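Local structure of putative amidohydrolase (Unidentified, 3FEQ) at residues 334-339 with 347-352. The protein probably works as a zinc-dependent prolidase of the amidohydrolase superfamily, hydrolysing dipeptides that end in proline. Sequence-based numbering, arbitrary orientation.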
ATOM      1  N   GLY C 334      -6.208  20.061 -46.131  1.00 48.46           N
ATOM      2  CA  GLY C 334      -5.400  19.507 -47.207  1.00 43.68           C
ATOM      3  C   GLY C 334      -5.655  18.044 -47.491  1.00 44.55           C
ATOM      4  O   GLY C 334      -5.406  17.582 -48.602  1.00 51.14           O
ATOM      5  N   GLU C 335      -6.163  17.316 -46.498  1.00 41.38           N
ATOM      6  CA  GLU C 335      -6.465  15.895 -46.660  1.00 47.56           C
ATOM      7  C   GLU C 335      -7.530  15.644 -47.740  1.00 43.96           C
ATOM      8  O   GLU C 335      -7.513  14.614 -48.405  1.00 39.45           O
ATOM      9  CB  GLU C 335      -6.839  15.257 -45.313  1.00 44.42           C
ATOM     10  CG  GLU C 335      -7.325  13.799 -45.372  1.00 52.88           C
ATOM     11  CD  GLU C 335      -6.204  12.769 -45.431  1.00 61.10           C
ATOM     12  OE1 GLU C 335      -6.463  11.637 -45.898  1.00 65.94           O
ATOM     13  OE2 GLU C 335      -5.071  13.079 -45.010  1.00 61.36           O
ATOM     14  N   PHE C 336      -8.414  16.615 -47.944  1.00 44.53           N
ATOM     15  CA  PHE C 336      -9.345  16.594 -49.065  1.00 42.75           C
ATOM     16  C   PHE C 336      -8.636  16.492 -50.414  1.00 49.94           C
ATOM     17  O   PHE C 336      -8.991  15.651 -51.241  1.00 47.07           O
ATOM     18  CB  PHE C 336     -10.221  17.842 -49.057  1.00 46.09           C
ATOM     19  CG  PHE C 336     -11.403  17.749 -48.139  1.00 50.97           C
ATOM     20  CD1 PHE C 336     -12.384  16.782 -48.332  1.00 47.97           C
ATOM     21  CD2 PHE C 336     -11.548  18.637 -47.090  1.00 34.46           C
ATOM     22  CE1 PHE C 336     -13.488  16.698 -47.471  1.00 48.40           C
ATOM     23  CE2 PHE C 336     -12.645  18.560 -46.239  1.00 38.05           C
ATOM     24  CZ  PHE C 336     -13.620  17.601 -46.438  1.00 40.64           C
ATOM     25  N   ARG C 337      -7.637  17.342 -50.642  1.00 45.86           N
ATOM     26  CA  ARG C 337      -6.942  17.329 -51.928  1.00 50.73           C
ATOM     27  C   ARG C 337      -6.177  16.030 -52.171  1.00 54.64           C
ATOM     28  O   ARG C 337      -6.259  15.451 -53.248  1.00 55.98           O
ATOM     29  CB  ARG C 337      -6.028  18.543 -52.094  1.00 50.00           C
ATOM     30  CG  ARG C 337      -5.838  18.976 -53.556  1.00 61.47           C
ATOM     31  CD  ARG C 337      -6.039  20.476 -53.753  1.00 62.48           C
ATOM     32  NE  ARG C 337      -4.758  21.167 -53.762  1.00 87.52           N
ATOM     33  CZ  ARG C 337      -4.116  21.594 -52.675  1.00103.59           C
ATOM     34  NH1 ARG C 337      -4.648  21.440 -51.466  1.00 97.81           N
ATOM     35  NH2 ARG C 337      -2.936  22.192 -52.801  1.00113.48           N
ATOM     36  N   ILE C 338      -5.480  15.556 -51.145  1.00 55.91           N
ATOM     37  CA  ILE C 338      -4.745  14.298 -51.215  1.00 51.13           C
ATOM     38  C   ILE C 338      -5.662  13.155 -51.621  1.00 52.87           C
ATOM     39  O   ILE C 338      -5.327  12.343 -52.486  1.00 57.67           O
ATOM     40  CB  ILE C 338      -4.070  13.986 -49.874  1.00 41.97           C
ATOM     41  CG1 ILE C 338      -3.087  15.097 -49.534  1.00 50.19           C
ATOM     42  CG2 ILE C 338      -3.341  12.668 -49.923  1.00 31.37           C
ATOM     43  CD1 ILE C 338      -2.597  15.063 -48.114  1.00 54.94           C
ATOM     44  N   ARG C 339      -6.843  13.123 -51.029  1.00 49.28           N
ATOM     45  CA  ARG C 339      -7.780  12.060 -51.322  1.00 58.05           C
ATOM     46  C   ARG C 339      -8.465  12.232 -52.673  1.00 58.20           C
ATOM     47  O   ARG C 339      -8.758  11.248 -53.354  1.00 56.04           O
ATOM     48  CB  ARG C 339      -8.805  11.943 -50.208  1.00 48.91           C
ATOM     49  CG  ARG C 339      -8.191  11.507 -48.930  1.00 50.02           C
ATOM     50  CD  ARG C 339      -9.217  10.884 -48.078  1.00 62.94           C
ATOM     51  NE  ARG C 339      -8.704  10.631 -46.748  1.00 56.14           N
ATOM     52  CZ  ARG C 339      -9.203   9.711 -45.941  1.00 57.23           C
ATOM     53  NH1 ARG C 339     -10.202   8.942 -46.347  1.00 65.26           N
ATOM     54  NH2 ARG C 339      -8.705   9.565 -44.728  1.00 73.09           N
ATOM     55  N   GLU C 347     -15.766  11.169 -53.905  1.00 55.70           N
ATOM     56  CA  GLU C 347     -15.315  10.282 -52.848  1.00 56.77           C
ATOM     57  C   GLU C 347     -14.650  11.034 -51.681  1.00 50.40           C
ATOM     58  O   GLU C 347     -14.934  10.759 -50.517  1.00 48.94           O
ATOM     59  CB  GLU C 347     -14.398   9.195 -53.424  1.00 54.77           C
ATOM     60  CG  GLU C 347     -13.991   8.112 -52.436  1.00 67.51           C
ATOM     61  CD  GLU C 347     -15.163   7.517 -51.666  1.00 80.32           C
ATOM     62  OE1 GLU C 347     -16.217   7.253 -52.289  1.00 82.95           O
ATOM     63  OE2 GLU C 347     -15.016   7.300 -50.437  1.00 74.18           O
ATOM     64  N   ALA C 348     -13.813  12.016 -52.000  1.00 49.87           N
ATOM     65  CA  ALA C 348     -13.166  12.844 -50.980  1.00 46.09           C
ATOM     66  C   ALA C 348     -14.193  13.539 -50.085  1.00 48.64           C
ATOM     67  O   ALA C 348     -14.059  13.558 -48.863  1.00 47.97           O
ATOM     68  CB  ALA C 348     -12.250  13.856 -51.630  1.00 33.36           C
ATOM     69  N   LEU C 349     -15.254  14.050 -50.695  1.00 46.28           N
ATOM     70  CA  LEU C 349     -16.306  14.680 -49.935  1.00 47.48           C
ATOM     71  C   LEU C 349     -17.170  13.672 -49.182  1.00 47.51           C
ATOM     72  O   LEU C 349     -17.732  13.996 -48.134  1.00 44.06           O
ATOM     73  CB  LEU C 349     -17.165  15.559 -50.839  1.00 51.16           C
ATOM     74  CG  LEU C 349     -16.498  16.766 -51.505  1.00 48.63           C
ATOM     75  CD1 LEU C 349     -17.490  17.418 -52.444  1.00 57.40           C
ATOM     76  CD2 LEU C 349     -15.999  17.782 -50.500  1.00 52.15           C
ATOM     77  N   ARG C 350     -17.271  12.453 -49.702  1.00 43.56           N
ATOM     78  CA  ARG C 350     -18.085  11.428 -49.046  1.00 46.69           C
ATOM     79  C   ARG C 350     -17.440  10.968 -47.752  1.00 46.60           C
ATOM     80  O   ARG C 350     -18.133  10.623 -46.789  1.00 50.64           O
ATOM     81  CB  ARG C 350     -18.314  10.219 -49.959  1.00 49.79           C
ATOM     82  CG  ARG C 350     -19.557  10.302 -50.826  1.00 52.52           C
ATOM     83  CD  ARG C 350     -20.087   8.908 -51.156  1.00 71.60           C
ATOM     84  NE  ARG C 350     -21.090   8.938 -52.224  1.00 88.59           N
ATOM     85  CZ  ARG C 350     -20.825   8.789 -53.524  1.00 86.15           C
ATOM     86  NH1 ARG C 350     -19.579   8.577 -53.936  1.00 81.60           N
ATOM     87  NH2 ARG C 350     -21.810   8.838 -54.418  1.00 77.36           N
ATOM     88  N   SER C 351     -16.109  10.977 -47.742  1.00 46.41           N
ATOM     89  CA  SER C 351     -15.348  10.465 -46.613  0.50 46.99           C
ATOM     90  C   SER C 351     -15.571  11.306 -45.367  1.00 45.44           C
ATOM     91  O   SER C 351     -15.579  10.781 -44.253  1.00 48.80           O
ATOM     92  CB  SER C 351     -13.862  10.408 -46.952  0.50 48.33           C
ATOM     93  OG  SER C 351     -13.580   9.261 -47.733  0.50 49.13           O
ATOM     94  N   ALA C 352     -15.777  12.603 -45.576  1.00 43.93           N
ATOM     95  CA  ALA C 352     -15.956  13.560 -44.493  1.00 39.19           C
ATOM     96  C   ALA C 352     -17.419  13.813 -44.176  1.00 39.33           C
ATOM     97  O   ALA C 352     -17.731  14.658 -43.341  1.00 50.79           O
ATOM     98  CB  ALA C 352     -15.253  14.869 -44.827  1.00 37.78           C
TER
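Glu335 OE1 is gripped twice by Arg339, the residue that faces Ala348 and Ser351: NE donates to it over 2.6 Å, nearly straight at 163° and close to the guanidinium plane, and NH2 adds a weak bond. The oxygen receives NE on its anti lone pair. Glu335 OE2 accepts from the backbone N of Val275, so both ends of the carboxylate are engaged. Arg339 NH1 approaches Ser351 OG obliquely without bonding to it; the hydroxyl pairs with Met318 O, and NH1 makes a weak bond to Gly319 O. The root of the same side chain packs directly, Arg339 CB lying 4.2 Å from Ala348 CB. Here the two backbones come nearest, their CA atoms 5.5 Å apart.

These are two consecutive short helices of the TIM-barrel amidohydrolase fold, well off antiparallel (136°), with axes 9.0 Å apart; Arg339's side chain, about 12 Å from a bound zinc ion, stays outside the metal site. With CG beside the backbone N and anti to the carbonyl carbon (chi1 -83°), the Phe336 ring is carried toward the second helix and turns an edge to it, CE1 meeting Ala348 O at 3.5 Å, near the ring plane. Obliquely to the same ring come Ala352 CB, 3.6 Å from Phe336 CZ, and Leu349 CD2, 4.1 Å from Phe336 CE1. Phe61 packs edge-to-face with Phe336, while backbone bonds tie Ser351 to the loop residue Phe320 and Ala352 to Ile62 of strand 56-66.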